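Long-range contacts in inositol dehydrogenase (Lactobacillus casei, PDB 4MKX), which probably catalyses the NAD-dependent oxidation of scyllo-inositol, as a member of the Gfo/Idh/MocA family of Rossmann-fold oxidoreductases: residues 47-52 / 67-72; 92-97 / 111-116; 18-23 / 43-48; 104-109 / 131-136. One frame throughout, in Å; residues are numbered along the deposited sequence.

Interaction 1 (47-52 / 67-72); sequences AATSVV and EVFEDF
The ring of Phe69 meets the neighbouring strand with its edge: Ala47 CB lies close to the ring plane, 4.0 Å from Phe69 CE1, and the carbonyl O of Ala48 also stands at the rim, while Thr49 OG1 approaches obliquely. Because CG is anti to the carbonyl carbon (chi1 -62°), the ring runs back along the sheet toward Ala47, and a methyl is small enough to let it lie there. Ala47, Thr49, Glu67 and Phe69 share this face; Ala48 and Val68 share the other.

Thr49 divides its two branches. Its OG1 faces the CB of Phe69 at 3.7 Å and is buried without a hydrogen-bonding partner in the model; its methyl CG2 is anti to the backbone N and reaches past the end of the partner strand to within 3.6 Å of Phe72 N. A branched residue thus fills two directions at once.

Beneath the side chains, strands 47-49 and 67-69 run parallel. Ala48 N donates to Glu67 O (3.1 Å), Phe69 N to Ala48 O (2.9 Å) and Ser50 N to Phe69 O (3.1 Å). Just beyond, Ser50 OG accepts from Val52 N, an ST turn leading into the next helix, and also bonds Glu55.

These are the two strands of a beta-alpha-beta unit whose connecting helix 53-63 covers Val68 through Leu56 and Lys60. Met75 of helix 72-78 packs on Ala47, Thr49 and Phe69 on the other face, and strand 18-23 flanks strand 43-49, leaving 67-69 as the outermost strand of the parallel sheet within the chain.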
# COMPACT_ATOMS: atom_id res chain seq x y z
N ALA A 47 24.79 35.29 15.31
CA ALA A 47 24.06 36.09 16.27
C ALA A 47 22.64 35.58 16.46
O ALA A 47 22.07 34.95 15.56
CB ALA A 47 24.03 37.54 15.83
N ALA A 48 22.07 35.84 17.64
CA ALA A 48 20.69 35.49 17.93
C ALA A 48 20.03 36.64 18.69
O ALA A 48 20.69 37.30 19.50
CB ALA A 48 20.61 34.21 18.74
N THR A 49 18.75 36.88 18.41
CA THR A 49 17.96 37.87 19.14
C THR A 49 16.78 37.18 19.80
O THR A 49 16.07 36.41 19.16
CB THR A 49 17.39 38.95 18.21
OG1 THR A 49 18.47 39.72 17.67
CG2 THR A 49 16.44 39.88 18.96
N SER A 50 16.60 37.43 21.10
CA SER A 50 15.41 36.99 21.82
C SER A 50 15.28 37.80 23.09
O SER A 50 16.27 38.28 23.64
CB SER A 50 15.49 35.50 22.15
OG SER A 50 14.37 35.11 22.93
N VAL A 51 14.05 37.98 23.56
CA VAL A 51 13.82 38.70 24.80
C VAL A 51 13.42 37.70 25.89
O VAL A 51 13.00 38.07 26.99
CB VAL A 51 12.80 39.86 24.62
CG1 VAL A 51 11.40 39.31 24.37
CG2 VAL A 51 12.82 40.80 25.82
N VAL A 52 13.56 36.42 25.57
CA VAL A 52 13.55 35.40 26.61
C VAL A 52 15.00 34.96 26.86
O VAL A 52 15.64 34.37 25.98
CB VAL A 52 12.66 34.19 26.27
CG1 VAL A 52 12.68 33.19 27.40
CG2 VAL A 52 11.24 34.64 26.00
N GLU A 67 27.35 36.41 19.40
CA GLU A 67 26.70 37.67 19.76
C GLU A 67 25.22 37.47 20.07
O GLU A 67 24.47 36.99 19.22
CB GLU A 67 26.83 38.67 18.61
CG GLU A 67 28.25 38.90 18.13
CD GLU A 67 28.31 39.86 16.96
OE1 GLU A 67 28.21 41.09 17.19
OE2 GLU A 67 28.47 39.40 15.81
N VAL A 68 24.79 37.82 21.28
CA VAL A 68 23.36 37.76 21.60
C VAL A 68 22.78 39.16 21.79
O VAL A 68 23.49 40.09 22.22
CB VAL A 68 23.08 36.87 22.83
CG1 VAL A 68 23.31 35.40 22.51
CG2 VAL A 68 23.93 37.30 24.01
N PHE A 69 21.51 39.32 21.45
CA PHE A 69 20.83 40.61 21.52
C PHE A 69 19.43 40.45 22.09
O PHE A 69 18.80 39.40 21.95
CB PHE A 69 20.76 41.25 20.13
CG PHE A 69 22.10 41.53 19.52
CD1 PHE A 69 22.77 40.55 18.79
CD2 PHE A 69 22.71 42.76 19.69
CE1 PHE A 69 24.01 40.80 18.23
CE2 PHE A 69 23.94 43.03 19.13
CZ PHE A 69 24.60 42.05 18.40
N GLU A 70 18.95 41.51 22.74
CA GLU A 70 17.59 41.54 23.27
C GLU A 70 16.67 42.28 22.30
O GLU A 70 15.45 42.19 22.40
CB GLU A 70 17.56 42.23 24.64
CG GLU A 70 18.20 41.45 25.78
CD GLU A 70 19.72 41.52 25.77
OE1 GLU A 70 20.28 42.56 25.35
OE2 GLU A 70 20.36 40.52 26.19
N ASP A 71 17.28 43.00 21.36
CA ASP A 71 16.54 43.84 20.43
C ASP A 71 16.95 43.56 18.99
O ASP A 71 18.14 43.54 18.69
CB ASP A 71 16.79 45.32 20.76
CG ASP A 71 16.09 46.25 19.79
OD1 ASP A 71 14.88 46.47 19.97
OD2 ASP A 71 16.74 46.75 18.84
N PHE A 72 15.98 43.35 18.11
CA PHE A 72 16.27 43.02 16.71
C PHE A 72 17.05 44.10 15.97
O PHE A 72 17.99 43.81 15.23
CB PHE A 72 15.00 42.67 15.94
CG PHE A 72 15.24 42.29 14.51
CD1 PHE A 72 15.61 40.98 14.18
CD2 PHE A 72 15.11 43.21 13.49
CE1 PHE A 72 15.84 40.62 12.86
CE2 PHE A 72 15.35 42.86 12.17
CZ PHE A 72 15.70 41.56 11.85

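Interaction 2 (92-97 / 111-116); sequences FHLQQI and KPIGLD
The first turn of helix 93-102 faces an irregular loop, 111-116, which enters through a cis peptide bond before Pro112 and comes closest in backbone terms where Leu94 and Gly114 lie 5.8 Å apart between CA atoms. His93 supplies the polar link: ND1 donates to Pro112 O at 2.7 Å, with the acceptor close to the ring plane (15° out of it). On the same edge, CE1 comes within 3.4 Å of Lys111 O. The second ring nitrogen, NE2, is bonded to Ser88 O, so backbone carbonyls on two loops fix the imidazole's rotation, a task suited to a flat side chain with two nitrogens.

Leu94 lies over the next part of the loop. Its CD2 is 3.2 Å from Ile113 O, a buried carbonyl with no partner in the model, and its CG sits 3.9 Å from Gly114 CA, a close approach that a residue without a side chain permits. Ile97, one turn on from His93, meets Ile113 at about a right angle, CD1 to CG1 at 4.0 Å.

Glu110 and Lys111-Pro112 form the EKP sequence familiar in the Gfo/Idh/MocA family, placed here at the C-terminal end of strand 106-109 of the Rossmann fold.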
# COMPACT_ATOMS: atom_id res chain seq x y z
N PHE A 92 5.46 40.40 13.69
CA PHE A 92 6.72 41.15 13.67
C PHE A 92 7.47 41.02 12.35
O PHE A 92 8.46 41.72 12.13
CB PHE A 92 7.65 40.68 14.79
CG PHE A 92 7.09 40.90 16.17
CD1 PHE A 92 7.24 42.13 16.80
CD2 PHE A 92 6.43 39.88 16.83
CE1 PHE A 92 6.72 42.33 18.07
CE2 PHE A 92 5.92 40.08 18.10
CZ PHE A 92 6.07 41.31 18.72
N HIS A 93 7.01 40.12 11.49
CA HIS A 93 7.74 39.84 10.25
C HIS A 93 8.00 41.07 9.39
O HIS A 93 9.13 41.32 9.01
CB HIS A 93 7.05 38.75 9.42
CG HIS A 93 7.12 37.40 10.04
ND1 HIS A 93 6.62 36.27 9.43
CD2 HIS A 93 7.60 37.00 11.24
CE1 HIS A 93 6.81 35.22 10.21
NE2 HIS A 93 7.40 35.64 11.32
N LEU A 94 6.97 41.85 9.09
CA LEU A 94 7.12 42.99 8.19
C LEU A 94 8.12 44.03 8.70
O LEU A 94 8.97 44.49 7.95
CB LEU A 94 5.77 43.66 7.92
CG LEU A 94 4.76 42.75 7.22
CD1 LEU A 94 3.45 43.49 7.04
CD2 LEU A 94 5.29 42.32 5.88
N GLN A 95 8.03 44.39 9.98
CA GLN A 95 8.91 45.44 10.51
C GLN A 95 10.35 44.95 10.58
O GLN A 95 11.29 45.73 10.36
CB GLN A 95 8.42 45.96 11.87
CG GLN A 95 8.53 44.98 13.03
CD GLN A 95 8.32 45.66 14.38
OE1 GLN A 95 7.71 46.73 14.46
NE2 GLN A 95 8.82 45.05 15.44
N GLN A 96 10.53 43.66 10.85
CA GLN A 96 11.88 43.09 10.91
C GLN A 96 12.48 42.89 9.52
O GLN A 96 13.68 43.13 9.32
CB GLN A 96 11.89 41.81 11.75
CG GLN A 96 11.60 42.06 13.23
CD GLN A 96 11.41 40.81 14.04
OE1 GLN A 96 11.29 39.71 13.49
NE2 GLN A 96 11.37 40.95 15.36
N ILE A 97 11.66 42.48 8.56
CA ILE A 97 12.07 42.44 7.15
C ILE A 97 12.57 43.82 6.68
O ILE A 97 13.65 43.92 6.10
CB ILE A 97 10.92 41.96 6.24
CG1 ILE A 97 10.68 40.46 6.42
CG2 ILE A 97 11.25 42.20 4.79
CD1 ILE A 97 9.34 40.03 5.80
N LYS A 111 6.93 32.08 6.92
CA LYS A 111 5.56 32.47 6.62
C LYS A 111 4.82 32.85 7.90
O LYS A 111 5.22 32.45 8.99
CB LYS A 111 4.84 31.32 5.89
CG LYS A 111 4.66 30.03 6.73
CD LYS A 111 3.33 30.04 7.51
CE LYS A 111 3.27 28.91 8.54
NZ LYS A 111 2.06 29.00 9.40
N PRO A 112 3.73 33.63 7.77
CA PRO A 112 3.30 34.36 6.57
C PRO A 112 4.16 35.60 6.48
O PRO A 112 4.86 35.91 7.44
CB PRO A 112 1.87 34.77 6.91
CG PRO A 112 1.86 34.92 8.39
CD PRO A 112 2.85 33.89 8.92
N ILE A 113 4.13 36.29 5.35
CA ILE A 113 4.94 37.50 5.25
C ILE A 113 4.45 38.56 6.24
O ILE A 113 5.25 39.31 6.82
CB ILE A 113 4.97 38.04 3.80
CG1 ILE A 113 6.04 39.13 3.64
CG2 ILE A 113 3.59 38.54 3.33
CD1 ILE A 113 6.34 39.46 2.20
N GLY A 114 3.14 38.60 6.45
CA GLY A 114 2.53 39.57 7.33
C GLY A 114 1.04 39.29 7.38
O GLY A 114 0.57 38.33 6.75
N LEU A 115 0.30 40.13 8.10
CA LEU A 115 -1.12 39.87 8.36
C LEU A 115 -2.06 40.91 7.75
O LEU A 115 -3.25 40.65 7.55
CB LEU A 115 -1.35 39.79 9.86
CG LEU A 115 -0.45 38.78 10.56
CD1 LEU A 115 -0.56 38.90 12.06
CD2 LEU A 115 -0.81 37.38 10.11
N ASP A 116 -1.52 42.09 7.48
CA ASP A 116 -2.31 43.21 6.99
C ASP A 116 -1.90 43.54 5.57
O ASP A 116 -0.73 43.83 5.32
CB ASP A 116 -2.10 44.43 7.88
CG ASP A 116 -2.80 45.67 7.36
OD1 ASP A 116 -4.01 45.82 7.62
OD2 ASP A 116 -2.13 46.48 6.69

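Interaction 3 (18-23 / 43-48); sequences IKIGIV and AKLQAA
Ile22 points CG2 across to the neighbouring strand, touching Ala48 CB at 4.0 Å and Leu45 CD1 at 4.1 Å. The strands 18-23 and 43-48 are the first two of the Rossmann fold, a parallel pair joined by helix 27-38 and crossing at -29°. Ile20, Ile22, Leu45 and Ala48 look to the same face, where Ala33 and Ile36 of that helix cover Leu45. With CG anti to the backbone N (chi1 -168°), Leu45 leans its CD1 across the sheet, between the two isoleucines and 3.7 Å above Ile20 O. Branched aliphatic chains fill this buried layer, and the methyl of Ala43 meets the tip of Ile20, Ala43 CB lying 4.2 Å from Ile20 CD1.

On the other face Lys19 meets Gln46, whose CB points toward the partner strand, Lys19 CB to Gln46 CB at 3.9 Å. Their polar ends then diverge: Lys19 forms a salt bridge with Asp80, and the amide NE2 of Gln46 bonds Glu67. Long chains suit this end, since their stems pack while their tips reach other partners. Further along the face of Lys19, Gly21 has no side chain to press against Ala47, and the two CA atoms approach to 4.3 Å.

The pairing slips by one residue between Ile20 and Gly21, a beta bulge. Outside it Lys44 N donates to Ile18 O, Ile20 N to Lys44 O, and Ile22 N to Ala47 O, the last from above the carbonyl plane. Within the bulge a single carbonyl takes two donors: Ile20 O accepts from Gln46 N at 2.9 Å and, weakly, from Ala47 N at 3.3 Å.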
# COMPACT_ATOMS: atom_id res chain seq x y z
N ILE A 18 28.78 32.70 4.95
CA ILE A 18 27.70 33.65 5.23
C ILE A 18 27.40 33.63 6.72
O ILE A 18 27.04 32.59 7.26
CB ILE A 18 26.42 33.27 4.47
CG1 ILE A 18 26.69 33.17 2.97
CG2 ILE A 18 25.30 34.27 4.76
CD1 ILE A 18 27.17 34.46 2.35
N LYS A 19 27.56 34.76 7.40
CA LYS A 19 27.25 34.82 8.83
C LYS A 19 25.80 35.23 8.99
O LYS A 19 25.36 36.22 8.40
CB LYS A 19 28.17 35.81 9.54
CG LYS A 19 29.61 35.36 9.58
CD LYS A 19 30.54 36.49 10.00
CE LYS A 19 32.00 36.05 9.93
NZ LYS A 19 32.88 37.15 9.44
N ILE A 20 25.05 34.48 9.79
CA ILE A 20 23.61 34.66 9.87
C ILE A 20 23.19 35.03 11.28
O ILE A 20 23.71 34.48 12.25
CB ILE A 20 22.89 33.36 9.45
CG1 ILE A 20 23.26 33.04 7.99
CG2 ILE A 20 21.37 33.48 9.62
CD1 ILE A 20 22.65 31.78 7.47
N GLY A 21 22.26 35.97 11.40
CA GLY A 21 21.64 36.22 12.69
C GLY A 21 20.20 35.76 12.66
O GLY A 21 19.55 35.87 11.63
N ILE A 22 19.72 35.23 13.78
CA ILE A 22 18.37 34.72 13.84
C ILE A 22 17.57 35.44 14.92
O ILE A 22 18.12 35.83 15.95
CB ILE A 22 18.35 33.18 14.07
CG1 ILE A 22 16.94 32.62 13.88
CG2 ILE A 22 18.90 32.81 15.45
CD1 ILE A 22 16.90 31.09 13.74
N VAL A 23 16.29 35.65 14.66
CA VAL A 23 15.38 36.12 15.69
C VAL A 23 14.23 35.13 15.76
O VAL A 23 13.73 34.69 14.73
CB VAL A 23 14.86 37.55 15.41
CG1 VAL A 23 14.17 37.64 14.03
CG2 VAL A 23 13.92 38.00 16.52
N ALA A 43 27.94 28.43 5.98
CA ALA A 43 27.16 29.28 6.85
C ALA A 43 27.62 29.16 8.29
O ALA A 43 28.11 28.11 8.72
CB ALA A 43 25.69 28.94 6.74
N LYS A 44 27.46 30.25 9.03
CA LYS A 44 27.78 30.27 10.44
C LYS A 44 26.64 30.97 11.15
O LYS A 44 26.19 32.03 10.71
CB LYS A 44 29.07 31.06 10.64
CG LYS A 44 29.46 31.29 12.07
CD LYS A 44 30.78 32.04 12.13
CE LYS A 44 31.16 32.41 13.56
NZ LYS A 44 31.17 31.22 14.45
N LEU A 45 26.16 30.39 12.25
CA LEU A 45 25.19 31.10 13.08
C LEU A 45 25.96 32.02 14.02
O LEU A 45 26.56 31.57 14.99
CB LEU A 45 24.30 30.14 13.87
CG LEU A 45 23.08 30.81 14.53
CD1 LEU A 45 22.13 31.32 13.48
CD2 LEU A 45 22.38 29.85 15.46
N GLN A 46 25.93 33.31 13.70
CA GLN A 46 26.79 34.29 14.36
C GLN A 46 26.08 35.00 15.50
O GLN A 46 26.67 35.27 16.55
CB GLN A 46 27.24 35.33 13.32
CG GLN A 46 27.95 36.53 13.92
CD GLN A 46 29.36 36.22 14.37
OE1 GLN A 46 29.89 35.14 14.10
NE2 GLN A 46 29.99 37.17 15.04
N ALA A 47 24.79 35.29 15.31
CA ALA A 47 24.06 36.09 16.27
C ALA A 47 22.64 35.58 16.46
O ALA A 47 22.07 34.95 15.56
CB ALA A 47 24.03 37.54 15.83
N ALA A 48 22.07 35.84 17.64
CA ALA A 48 20.69 35.49 17.93
C ALA A 48 20.03 36.64 18.69
O ALA A 48 20.69 37.30 19.50
CB ALA A 48 20.61 34.21 18.74

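Interaction 4 (104-109 / 131-136); sequences GKHVFS and ANLKFQ
His106 receives the backbone of the opposite segment on its ring edge: Lys134 N donates to ND1 at 3.0 Å, nearly straight (172°) and only 9° out of the ring plane. As the acceptor in this bond, ND1 carries no proton. One face of the same ring is covered by Leu133, whose CD2 stands 4.0 Å from the ring centroid in a CH-pi contact. The leucine's other methyl, CD1, reaches Gly104 CA at 3.9 Å, while the stem of Lys134 runs beside the imidazole in the same direction. Histidine suits this place because its edge takes up an N-H just before the strands begin to pair and its face still packs against an aliphatic chain.

From there the backbones bond in parallel fashion: Val107 N to Lys134 O, Gln136 N to Val107 O, and Ser109 N to Gln136 O (2.8 Å). Strands 106-109 and 135-137 close the last beta-alpha-beta unit of the parallel Rossmann sheet, with helix 117-128 between them. On one face Val107 sets CG1 against the edge of Phe135, 3.9 Å from CD1. On the other, Phe108 and Gln136 cross with ring and amide planes 63° apart, and Gln136 NE2 lies 4.0 Å from Phe108 CE2.

Further out, the Phe108 ring is held by a stack on Phe85 and an edge-to-face contact with His32. Lys134 extends to a hydrogen bond with Asn321. Val107 is backed by Ala100 and Leu101 of helix 93-102, which ends in a Schellman motif with Gly104, at positive phi, as its C-prime residue.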
# COMPACT_ATOMS: atom_id res chain seq x y z
N GLY A 104 21.04 46.60 5.06
CA GLY A 104 21.83 45.90 4.06
C GLY A 104 22.01 44.41 4.31
O GLY A 104 23.04 43.84 3.94
N LYS A 105 21.03 43.76 4.92
CA LYS A 105 21.13 42.32 5.17
C LYS A 105 20.17 41.53 4.28
O LYS A 105 19.04 41.96 4.04
CB LYS A 105 20.83 42.00 6.64
CG LYS A 105 21.56 42.89 7.64
CD LYS A 105 23.07 42.86 7.43
CE LYS A 105 23.78 43.72 8.46
NZ LYS A 105 25.25 43.84 8.20
N HIS A 106 20.64 40.39 3.79
CA HIS A 106 19.79 39.45 3.06
C HIS A 106 18.77 38.86 4.03
O HIS A 106 19.06 38.72 5.22
CB HIS A 106 20.63 38.33 2.46
CG HIS A 106 21.68 38.82 1.51
ND1 HIS A 106 21.41 39.10 0.18
CD2 HIS A 106 23.00 39.08 1.69
CE1 HIS A 106 22.52 39.51 -0.41
NE2 HIS A 106 23.49 39.50 0.48
N VAL A 107 17.59 38.53 3.53
CA VAL A 107 16.51 38.15 4.43
C VAL A 107 15.82 36.84 4.06
O VAL A 107 15.35 36.67 2.93
CB VAL A 107 15.42 39.25 4.48
CG1 VAL A 107 14.24 38.79 5.33
CG2 VAL A 107 16.01 40.55 5.01
N PHE A 108 15.80 35.91 5.01
CA PHE A 108 14.89 34.77 4.96
C PHE A 108 13.81 35.03 5.99
O PHE A 108 14.11 35.29 7.16
CB PHE A 108 15.64 33.48 5.31
CG PHE A 108 14.75 32.25 5.37
CD1 PHE A 108 14.02 31.96 6.53
CD2 PHE A 108 14.67 31.39 4.30
CE1 PHE A 108 13.19 30.84 6.59
CE2 PHE A 108 13.85 30.25 4.36
CZ PHE A 108 13.12 29.98 5.52
N SER A 109 12.55 34.94 5.59
CA SER A 109 11.48 35.10 6.56
C SER A 109 10.58 33.88 6.55
O SER A 109 10.23 33.39 5.50
CB SER A 109 10.64 36.34 6.21
OG SER A 109 9.56 36.47 7.10
N ALA A 131 16.81 45.60 -4.52
CA ALA A 131 16.81 44.49 -5.46
C ALA A 131 18.11 43.68 -5.44
O ALA A 131 18.15 42.54 -5.92
CB ALA A 131 16.51 44.99 -6.86
N ASN A 132 19.16 44.28 -4.89
CA ASN A 132 20.46 43.61 -4.80
C ASN A 132 20.56 42.67 -3.59
O ASN A 132 21.58 41.98 -3.42
CB ASN A 132 21.60 44.64 -4.77
CG ASN A 132 21.58 45.51 -3.52
OD1 ASN A 132 20.53 45.93 -3.04
ND2 ASN A 132 22.77 45.80 -3.00
N LEU A 133 19.53 42.65 -2.76
CA LEU A 133 19.51 41.76 -1.60
C LEU A 133 18.52 40.63 -1.84
O LEU A 133 17.47 40.84 -2.45
CB LEU A 133 19.15 42.52 -0.33
CG LEU A 133 20.12 43.65 0.03
CD1 LEU A 133 19.57 44.50 1.16
CD2 LEU A 133 21.47 43.07 0.40
N LYS A 134 18.88 39.44 -1.38
CA LYS A 134 18.00 38.28 -1.51
C LYS A 134 16.87 38.37 -0.51
O LYS A 134 17.08 38.74 0.65
CB LYS A 134 18.81 37.01 -1.26
CG LYS A 134 19.95 36.79 -2.25
CD LYS A 134 19.44 36.85 -3.68
CE LYS A 134 20.59 36.85 -4.67
NZ LYS A 134 20.15 37.32 -6.02
N PHE A 135 15.66 38.01 -0.93
CA PHE A 135 14.54 37.88 -0.00
C PHE A 135 13.85 36.55 -0.29
O PHE A 135 13.52 36.26 -1.43
CB PHE A 135 13.53 39.02 -0.16
CG PHE A 135 12.27 38.81 0.62
CD1 PHE A 135 12.24 39.03 1.99
CD2 PHE A 135 11.13 38.36 -0.02
CE1 PHE A 135 11.08 38.80 2.71
CE2 PHE A 135 9.97 38.13 0.69
CZ PHE A 135 9.93 38.36 2.05
N GLN A 136 13.66 35.74 0.76
CA GLN A 136 13.09 34.41 0.59
C GLN A 136 12.08 34.12 1.69
O GLN A 136 12.35 34.33 2.87
CB GLN A 136 14.21 33.36 0.60
CG GLN A 136 13.76 31.94 0.26
CD GLN A 136 14.92 30.99 0.10
OE1 GLN A 136 16.00 31.38 -0.35
NE2 GLN A 136 14.71 29.73 0.47

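In the fold
From the N terminus, interaction 3 comes first, closing the loop through helix 27-38. Interaction 1 opens on the strand where interaction 3 ends, sharing Ala47 and Ala48, and closes the loop through helix 53-63; together they make one half of the parallel sheet. Interaction 2 follows in series, closing the loop through strand 106-109 and fastening helix 93-102 to the loop before helix 117-128. It crosses interaction 4, whose segments alternate with its own; interaction 4 closes the loop through helix 117-128 and adds the far edge of the sheet. Ile97 and Ile113 both pack on Phe135, joining interactions 2 and 4, and Phe72 touches Gln96, bringing interaction 1 against interaction 2.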